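Local coordinates for uncharacterized conserved protein (Vibrio parahaemolyticus, PDB 3MUQ) that is of unknown function but belongs to the periplasmic-binding-protein superfamily and is probably exported, consistent with binding a small ligand outside the cytoplasm, at residues A[23-28]-A[34-39]; A[55-60]-A[214-219]. One frame throughout, in Å; residues are numbered along the deposited sequence.

Interaction 1. Residues A[23-28]-A[34-39]; sequences YLLPQF and YKVDVI
Phe28 lays one corner of its ring against two strand residues: CE2 sits 3.7 Å from Tyr34 CB and 3.8 Å from Val36 CG2, while CZ reaches on to the Tyr34 ring at CD2. The bond from its CA to its CB does not aim at the strand. It is the first torsion, with CG anti to the backbone N (chi1 174°), that carries the ring over to it. One turn earlier, Leu25 sets its two methyls across Val36 at about a right angle. CD2 lies 3.8 Å from Val36 CB, and CD1 goes further along the strand to meet Val38 CG2 at 3.9 Å. Val36 is therefore shared, its CG2 touching both the leucine and the phenylalanine.

The axes of 23-28 and 35-39 run nearly antiparallel, at 155°, and approach to 8.7 Å. With strand 6-12 beside 35-41 and parallel to it, this is the beta-alpha-beta crossover that opens the first lobe of a periplasmic-binding-protein fold. Trp222 of helix 213-224 meets the Phe28 ring edge-to-face. A salt bridge from Lys35 NZ to Glu29 lies just past 23-28; between the segments themselves the fit rests on the shapes of apolar side chains.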
ATOM      1  N   TYR A  23       6.207 -12.451   9.554  1.00 33.50           N
ATOM      2  CA  TYR A  23       6.563 -11.068   9.845  1.00 36.09           C
ATOM      3  C   TYR A  23       5.373 -10.283  10.417  1.00 35.16           C
ATOM      4  O   TYR A  23       5.546  -9.393  11.242  1.00 42.98           O
ATOM      5  CB  TYR A  23       7.036 -10.404   8.552  1.00 45.82           C
ATOM      6  CG  TYR A  23       7.984  -9.244   8.730  1.00 62.63           C
ATOM      7  CD1 TYR A  23       9.237  -9.247   8.119  1.00 71.82           C
ATOM      8  CD2 TYR A  23       7.632  -8.139   9.502  1.00 68.72           C
ATOM      9  CE1 TYR A  23      10.115  -8.178   8.275  1.00 75.35           C
ATOM     10  CE2 TYR A  23       8.501  -7.068   9.667  1.00 72.02           C
ATOM     11  CZ  TYR A  23       9.739  -7.092   9.052  1.00 77.05           C
ATOM     12  OH  TYR A  23      10.603  -6.030   9.215  1.00 80.47           O
ATOM     13  N   LEU A  24       4.167 -10.611   9.967  1.00 26.11           N
ATOM     14  CA  LEU A  24       2.957  -9.857  10.325  1.00 28.70           C
ATOM     15  C   LEU A  24       2.224 -10.358  11.569  1.00 23.29           C
ATOM     16  O   LEU A  24       1.820  -9.572  12.435  1.00 22.07           O
ATOM     17  CB  LEU A  24       1.960  -9.907   9.164  1.00 21.20           C
ATOM     18  CG  LEU A  24       2.522  -9.402   7.845  1.00 26.01           C
ATOM     19  CD1 LEU A  24       1.418  -9.354   6.816  1.00 17.17           C
ATOM     20  CD2 LEU A  24       3.133  -8.016   8.045  1.00 35.93           C
ATOM     21  N   LEU A  25       2.017 -11.669  11.620  1.00 22.04           N
ATOM     22  CA  LEU A  25       1.077 -12.265  12.562  1.00 19.07           C
ATOM     23  C   LEU A  25       1.382 -12.020  14.016  1.00 19.04           C
ATOM     24  O   LEU A  25       0.465 -11.746  14.785  1.00 18.44           O
ATOM     25  CB  LEU A  25       0.906 -13.756  12.303  1.00 20.86           C
ATOM     26  CG  LEU A  25       0.185 -13.972  10.970  1.00 20.74           C
ATOM     27  CD1 LEU A  25      -0.177 -15.420  10.777  1.00 19.34           C
ATOM     28  CD2 LEU A  25      -1.046 -13.104  10.923  1.00 21.63           C
ATOM     29  N   PRO A  26       2.664 -12.154  14.406  1.00 22.01           N
ATOM     30  CA  PRO A  26       3.042 -11.914  15.801  1.00 27.87           C
ATOM     31  C   PRO A  26       2.616 -10.532  16.279  1.00 25.27           C
ATOM     32  O   PRO A  26       2.018 -10.412  17.358  1.00 19.87           O
ATOM     33  CB  PRO A  26       4.570 -12.023  15.767  1.00 33.67           C
ATOM     34  CG  PRO A  26       4.845 -12.974  14.638  1.00 28.37           C
ATOM     35  CD  PRO A  26       3.789 -12.683  13.606  1.00 19.60           C
ATOM     36  N   GLN A  27       2.898  -9.496  15.487  1.00 20.94           N
ATOM     37  CA  GLN A  27       2.487  -8.150  15.880  1.00 17.37           C
ATOM     38  C   GLN A  27       0.965  -8.014  15.898  1.00 18.91           C
ATOM     39  O   GLN A  27       0.388  -7.406  16.808  1.00 21.12           O
ATOM     40  CB  GLN A  27       3.102  -7.087  14.963  1.00 22.89           C
ATOM     41  CG  GLN A  27       2.947  -5.656  15.512  1.00 29.91           C
ATOM     42  CD  GLN A  27       3.627  -5.483  16.865  1.00 42.60           C
ATOM     43  OE1 GLN A  27       4.795  -5.836  17.032  1.00 46.57           O
ATOM     44  NE2 GLN A  27       2.895  -4.954  17.842  1.00 42.66           N
ATOM     45  N   PHE A  28       0.305  -8.587  14.898  1.00 14.71           N
ATOM     46  CA  PHE A  28      -1.150  -8.484  14.838  1.00 15.78           C
ATOM     47  C   PHE A  28      -1.800  -9.139  16.045  1.00 17.30           C
ATOM     48  O   PHE A  28      -2.760  -8.600  16.592  1.00 18.64           O
ATOM     49  CB  PHE A  28      -1.707  -9.033  13.518  1.00 13.32           C
ATOM     50  CG  PHE A  28      -3.202  -9.091  13.466  1.00 11.70           C
ATOM     51  CD1 PHE A  28      -3.952  -7.929  13.375  1.00 15.06           C
ATOM     52  CD2 PHE A  28      -3.865 -10.312  13.514  1.00 11.57           C
ATOM     53  CE1 PHE A  28      -5.346  -7.972  13.326  1.00 16.09           C
ATOM     54  CE2 PHE A  28      -5.265 -10.361  13.456  1.00 17.05           C
ATOM     55  CZ  PHE A  28      -6.000  -9.185  13.374  1.00 16.23           C
ATOM     56  N   TYR A  34      -6.308 -11.412  18.331  1.00 23.80           N
ATOM     57  CA  TYR A  34      -6.809 -12.417  17.397  1.00 23.04           C
ATOM     58  C   TYR A  34      -5.696 -13.380  17.024  1.00 27.13           C
ATOM     59  O   TYR A  34      -4.538 -12.975  16.873  1.00 23.06           O
ATOM     60  CB  TYR A  34      -7.370 -11.785  16.124  1.00 12.14           C
ATOM     61  CG  TYR A  34      -8.702 -11.081  16.281  1.00 16.38           C
ATOM     62  CD1 TYR A  34      -9.885 -11.792  16.489  1.00 20.93           C
ATOM     63  CD2 TYR A  34      -8.773  -9.707  16.199  1.00 17.39           C
ATOM     64  CE1 TYR A  34     -11.096 -11.127  16.620  1.00 25.50           C
ATOM     65  CE2 TYR A  34      -9.959  -9.047  16.328  1.00 20.00           C
ATOM     66  CZ  TYR A  34     -11.116  -9.747  16.536  1.00 28.57           C
ATOM     67  OH  TYR A  34     -12.284  -9.029  16.648  1.00 29.30           O
ATOM     68  N   LYS A  35      -6.053 -14.650  16.862  1.00 25.59           N
ATOM     69  CA  LYS A  35      -5.108 -15.654  16.379  1.00 25.32           C
ATOM     70  C   LYS A  35      -5.440 -16.068  14.950  1.00 21.69           C
ATOM     71  O   LYS A  35      -6.536 -16.541  14.672  1.00 25.07           O
ATOM     72  CB  LYS A  35      -5.135 -16.883  17.285  1.00 30.74           C
ATOM     73  CG  LYS A  35      -4.655 -16.625  18.705  1.00 40.00           C
ATOM     74  CD  LYS A  35      -4.852 -17.859  19.573  1.00 48.13           C
ATOM     75  CE  LYS A  35      -4.117 -17.730  20.890  1.00 54.51           C
ATOM     76  NZ  LYS A  35      -2.653 -17.584  20.645  1.00 61.32           N
ATOM     77  N   VAL A  36      -4.493 -15.898  14.038  1.00 22.09           N
ATOM     78  CA  VAL A  36      -4.719 -16.245  12.634  1.00 21.73           C
ATOM     79  C   VAL A  36      -4.182 -17.640  12.293  1.00 24.67           C
ATOM     80  O   VAL A  36      -2.995 -17.899  12.461  1.00 22.13           O
ATOM     81  CB  VAL A  36      -4.085 -15.179  11.696  1.00 20.75           C
ATOM     82  CG1 VAL A  36      -4.236 -15.559  10.223  1.00 12.17           C
ATOM     83  CG2 VAL A  36      -4.701 -13.816  11.960  1.00 22.00           C
ATOM     84  N   ASP A  37      -5.056 -18.539  11.841  1.00 17.46           N
ATOM     85  CA  ASP A  37      -4.613 -19.828  11.282  1.00 20.45           C
ATOM     86  C   ASP A  37      -4.464 -19.675   9.772  1.00 20.54           C
ATOM     87  O   ASP A  37      -5.384 -19.222   9.096  1.00 23.09           O
ATOM     88  CB  ASP A  37      -5.618 -20.962  11.545  1.00 17.24           C
ATOM     89  CG  ASP A  37      -5.752 -21.315  13.028  1.00 32.65           C
ATOM     90  OD1 ASP A  37      -4.826 -21.031  13.819  1.00 27.26           O
ATOM     91  OD2 ASP A  37      -6.796 -21.896  13.396  1.00 40.37           O
ATOM     92  N   VAL A  38      -3.303 -20.045   9.252  1.00 18.88           N
ATOM     93  CA  VAL A  38      -3.045 -19.962   7.823  1.00 18.55           C
ATOM     94  C   VAL A  38      -3.234 -21.335   7.169  1.00 25.69           C
ATOM     95  O   VAL A  38      -2.702 -22.341   7.641  1.00 20.68           O
ATOM     96  CB  VAL A  38      -1.626 -19.460   7.551  1.00 21.70           C
ATOM     97  CG1 VAL A  38      -1.410 -19.263   6.053  1.00 20.63           C
ATOM     98  CG2 VAL A  38      -1.387 -18.162   8.273  1.00 18.88           C
ATOM     99  N   ILE A  39      -4.029 -21.374   6.105  1.00 20.86           N
ATOM    100  CA  ILE A  39      -4.178 -22.579   5.311  1.00 22.13           C
ATOM    101  C   ILE A  39      -3.723 -22.250   3.896  1.00 22.90           C
ATOM    102  O   ILE A  39      -4.370 -21.473   3.185  1.00 22.57           O
ATOM    103  CB  ILE A  39      -5.642 -23.091   5.276  1.00 28.83           C
ATOM    104  CG1 ILE A  39      -6.159 -23.390   6.686  1.00 29.80           C
ATOM    105  CG2 ILE A  39      -5.741 -24.348   4.413  1.00 28.79           C
ATOM    106  CD1 ILE A  39      -6.795 -22.232   7.362  1.00 31.78           C
TER

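Interaction 2. Residues A[55-60]-A[214-219]; sequences VDLVMT and QGAKAF
Ala216 makes the close approach from the helical side: its CB stands 3.6 Å from Asp56 O and 3.8 Å from Asp56 CB, and Leu57 CB follows at 4.1 Å. A methyl this small lets the helix backbone come near, and Leu57 CD1 lies 3.7 Å from Ala216 O. The carboxylate of Asp56 is held from outside the contact: OD2 pairs with Arg8 of strand 6-12 in a salt bridge, giving this buried acid a charged partner, and OD1 accepts a hydrogen bond from the backbone N of Asn212, just ahead of helix 213-224.

Strand 57-60 lies between 6-12 (parallel) and 195-203 (antiparallel) in the mixed sheet of this periplasmic-binding-protein lobe, and helix 213-224 packs on one face of it. Lys217 and Ala218 pack on Arg172 and Leu176 of the second subunit. Phe219, one turn beyond Ala216, crosses Leu57 at about a right angle, its CD2 being 4.1 Å from Leu57 CD1. With CG between backbone N and carbonyl carbon (chi1 79°), the leucine brings its branched end to the helix, CD2 against Ala216 CB and CD1 against both Ala216 O and the phenylalanine ring.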
ATOM      1  N   VAL A  55     -13.190 -20.652   5.331  1.00 16.79           N
ATOM      2  CA  VAL A  55     -12.283 -19.704   5.969  1.00 13.84           C
ATOM      3  C   VAL A  55     -12.954 -18.326   6.048  1.00 17.82           C
ATOM      4  O   VAL A  55     -14.016 -18.112   5.455  1.00 11.74           O
ATOM      5  CB  VAL A  55     -10.955 -19.566   5.188  1.00 10.62           C
ATOM      6  CG1 VAL A  55     -10.170 -20.886   5.178  1.00 10.97           C
ATOM      7  CG2 VAL A  55     -11.217 -19.068   3.767  1.00 13.50           C
ATOM      8  N   ASP A  56     -12.318 -17.387   6.743  1.00 14.54           N
ATOM      9  CA  ASP A  56     -12.923 -16.070   6.973  1.00 10.61           C
ATOM     10  C   ASP A  56     -12.489 -15.004   5.985  1.00 14.97           C
ATOM     11  O   ASP A  56     -13.205 -14.021   5.782  1.00 15.27           O
ATOM     12  CB  ASP A  56     -12.630 -15.594   8.389  1.00 12.20           C
ATOM     13  CG  ASP A  56     -13.042 -16.612   9.433  1.00 17.95           C
ATOM     14  OD1 ASP A  56     -14.214 -17.039   9.408  1.00 17.92           O
ATOM     15  OD2 ASP A  56     -12.199 -16.980  10.274  1.00 21.88           O
ATOM     16  N   LEU A  57     -11.302 -15.176   5.409  1.00 13.84           N
ATOM     17  CA  LEU A  57     -10.830 -14.271   4.368  1.00 15.23           C
ATOM     18  C   LEU A  57      -9.713 -14.923   3.562  1.00 17.01           C
ATOM     19  O   LEU A  57      -9.157 -15.947   3.971  1.00 16.55           O
ATOM     20  CB  LEU A  57     -10.382 -12.923   4.958  1.00 13.12           C
ATOM     21  CG  LEU A  57      -8.998 -12.812   5.627  1.00 14.94           C
ATOM     22  CD1 LEU A  57      -8.681 -11.345   5.950  1.00 15.66           C
ATOM     23  CD2 LEU A  57      -8.906 -13.680   6.891  1.00  8.38           C
ATOM     24  N   VAL A  58      -9.386 -14.326   2.418  1.00 18.57           N
ATOM     25  CA  VAL A  58      -8.361 -14.869   1.540  1.00 11.31           C
ATOM     26  C   VAL A  58      -7.316 -13.823   1.160  1.00 14.98           C
ATOM     27  O   VAL A  58      -7.595 -12.619   1.115  1.00 15.13           O
ATOM     28  CB  VAL A  58      -8.958 -15.444   0.225  1.00 21.28           C
ATOM     29  CG1 VAL A  58      -9.980 -16.552   0.506  1.00 16.82           C
ATOM     30  CG2 VAL A  58      -9.579 -14.332  -0.586  1.00 24.13           C
HETATM   31  N   MSE A  59      -6.107 -14.292   0.885  1.00 15.54           N
HETATM   32  CA  MSE A  59      -5.039 -13.421   0.416  1.00 15.24           C
HETATM   33  C   MSE A  59      -4.364 -14.084  -0.767  1.00 17.64           C
HETATM   34  O   MSE A  59      -3.720 -15.112  -0.606  1.00 19.43           O
HETATM   35  CB  MSE A  59      -4.021 -13.191   1.530  1.00 14.23           C
HETATM   36  CG  MSE A  59      -2.815 -12.339   1.113  1.00 14.52           C
HETATM   37 SE   MSE A  59      -1.481 -12.205   2.540  0.59 25.62          SE
HETATM   38  CE  MSE A  59      -2.596 -11.339   3.913  1.00 20.43           C
ATOM     39  N   THR A  60      -4.535 -13.520  -1.956  1.00 13.62           N
ATOM     40  CA  THR A  60      -3.934 -14.079  -3.155  1.00 13.06           C
ATOM     41  C   THR A  60      -3.323 -12.954  -4.003  1.00 19.35           C
ATOM     42  O   THR A  60      -3.435 -11.767  -3.667  1.00 20.28           O
ATOM     43  CB  THR A  60      -4.969 -14.871  -3.999  1.00 32.84           C
ATOM     44  OG1 THR A  60      -6.080 -14.026  -4.308  1.00 25.60           O
ATOM     45  CG2 THR A  60      -5.484 -16.079  -3.235  1.00 29.95           C
ATOM     46  N   GLN A 214     -15.930 -10.308  11.962  1.00 23.55           N
ATOM     47  CA  GLN A 214     -15.378  -9.287  12.832  1.00 26.17           C
ATOM     48  C   GLN A 214     -13.868  -9.419  12.907  1.00 20.39           C
ATOM     49  O   GLN A 214     -13.147  -8.438  12.761  1.00 22.44           O
ATOM     50  CB  GLN A 214     -15.976  -9.388  14.232  1.00 28.40           C
ATOM     51  CG  GLN A 214     -15.370  -8.399  15.210  1.00 44.61           C
ATOM     52  CD  GLN A 214     -16.113  -8.352  16.539  1.00 58.69           C
ATOM     53  OE1 GLN A 214     -16.510  -9.386  17.081  1.00 55.11           O
ATOM     54  NE2 GLN A 214     -16.301  -7.143  17.071  1.00 64.33           N
ATOM     55  N   GLY A 215     -13.393 -10.636  13.146  1.00 17.71           N
ATOM     56  CA  GLY A 215     -11.967 -10.881  13.204  1.00 19.49           C
ATOM     57  C   GLY A 215     -11.291 -10.689  11.855  1.00 16.18           C
ATOM     58  O   GLY A 215     -10.187 -10.142  11.779  1.00 17.16           O
ATOM     59  N   ALA A 216     -11.942 -11.149  10.790  1.00 17.18           N
ATOM     60  CA  ALA A 216     -11.386 -11.011   9.440  1.00 13.81           C
ATOM     61  C   ALA A 216     -11.292  -9.541   9.030  1.00 11.99           C
ATOM     62  O   ALA A 216     -10.283  -9.087   8.476  1.00 11.26           O
ATOM     63  CB  ALA A 216     -12.229 -11.813   8.416  1.00 14.13           C
ATOM     64  N   LYS A 217     -12.338  -8.776   9.291  1.00 15.51           N
ATOM     65  CA  LYS A 217     -12.252  -7.358   8.976  1.00 14.55           C
ATOM     66  C   LYS A 217     -11.208  -6.619   9.840  1.00 16.68           C
ATOM     67  O   LYS A 217     -10.537  -5.708   9.366  1.00 17.97           O
ATOM     68  CB  LYS A 217     -13.616  -6.667   9.041  1.00 16.76           C
ATOM     69  CG  LYS A 217     -13.510  -5.231   8.514  1.00 17.53           C
ATOM     70  CD  LYS A 217     -14.851  -4.589   8.286  1.00 29.77           C
ATOM     71  CE  LYS A 217     -14.681  -3.167   7.738  1.00 22.67           C
ATOM     72  NZ  LYS A 217     -14.030  -2.280   8.743  1.00 20.73           N
ATOM     73  N   ALA A 218     -11.063  -7.002  11.105  1.00 16.73           N
ATOM     74  CA  ALA A 218      -9.996  -6.406  11.913  1.00 17.17           C
ATOM     75  C   ALA A 218      -8.602  -6.663  11.291  1.00 15.85           C
ATOM     76  O   ALA A 218      -7.743  -5.787  11.262  1.00 12.47           O
ATOM     77  CB  ALA A 218     -10.054  -6.925  13.351  1.00 17.54           C
ATOM     78  N   PHE A 219      -8.383  -7.869  10.790  1.00  8.24           N
ATOM     79  CA  PHE A 219      -7.091  -8.226  10.214  1.00 15.27           C
ATOM     80  C   PHE A 219      -6.854  -7.409   8.954  1.00 14.07           C
ATOM     81  O   PHE A 219      -5.772  -6.859   8.752  1.00 14.79           O
ATOM     82  CB  PHE A 219      -7.052  -9.734   9.907  1.00 17.02           C
ATOM     83  CG  PHE A 219      -5.701 -10.244   9.498  1.00 16.88           C
ATOM     84  CD1 PHE A 219      -4.543  -9.672  10.003  1.00 16.49           C
ATOM     85  CD2 PHE A 219      -5.590 -11.316   8.630  1.00 14.22           C
ATOM     86  CE1 PHE A 219      -3.305 -10.136   9.640  1.00 13.30           C
ATOM     87  CE2 PHE A 219      -4.353 -11.791   8.256  1.00 17.60           C
ATOM     88  CZ  PHE A 219      -3.200 -11.198   8.768  1.00 18.73           C
TER

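In the fold
Interactions 1 and 2 follow one another along the chain, but in space their centres are only 11 Å apart and they touch directly. Phe219 is the main joint: its ring atom CZ lies 3.6 Å from Leu25 CD2, and its CA is 3.5 Å from Phe28 CZ. Tyr34 makes a second joint, its CE1 resting 3.5 Å from Gly215 CA and its OH 3.5 Å from Gln214 CG. Helices 20-32 and 213-224 thus lie side by side against one sheet, where strand 6-12 separates 35-41 from 57-60. The crossover near the N-terminus is in this way joined to a helix from the C-terminal part of the chain, within a single lobe.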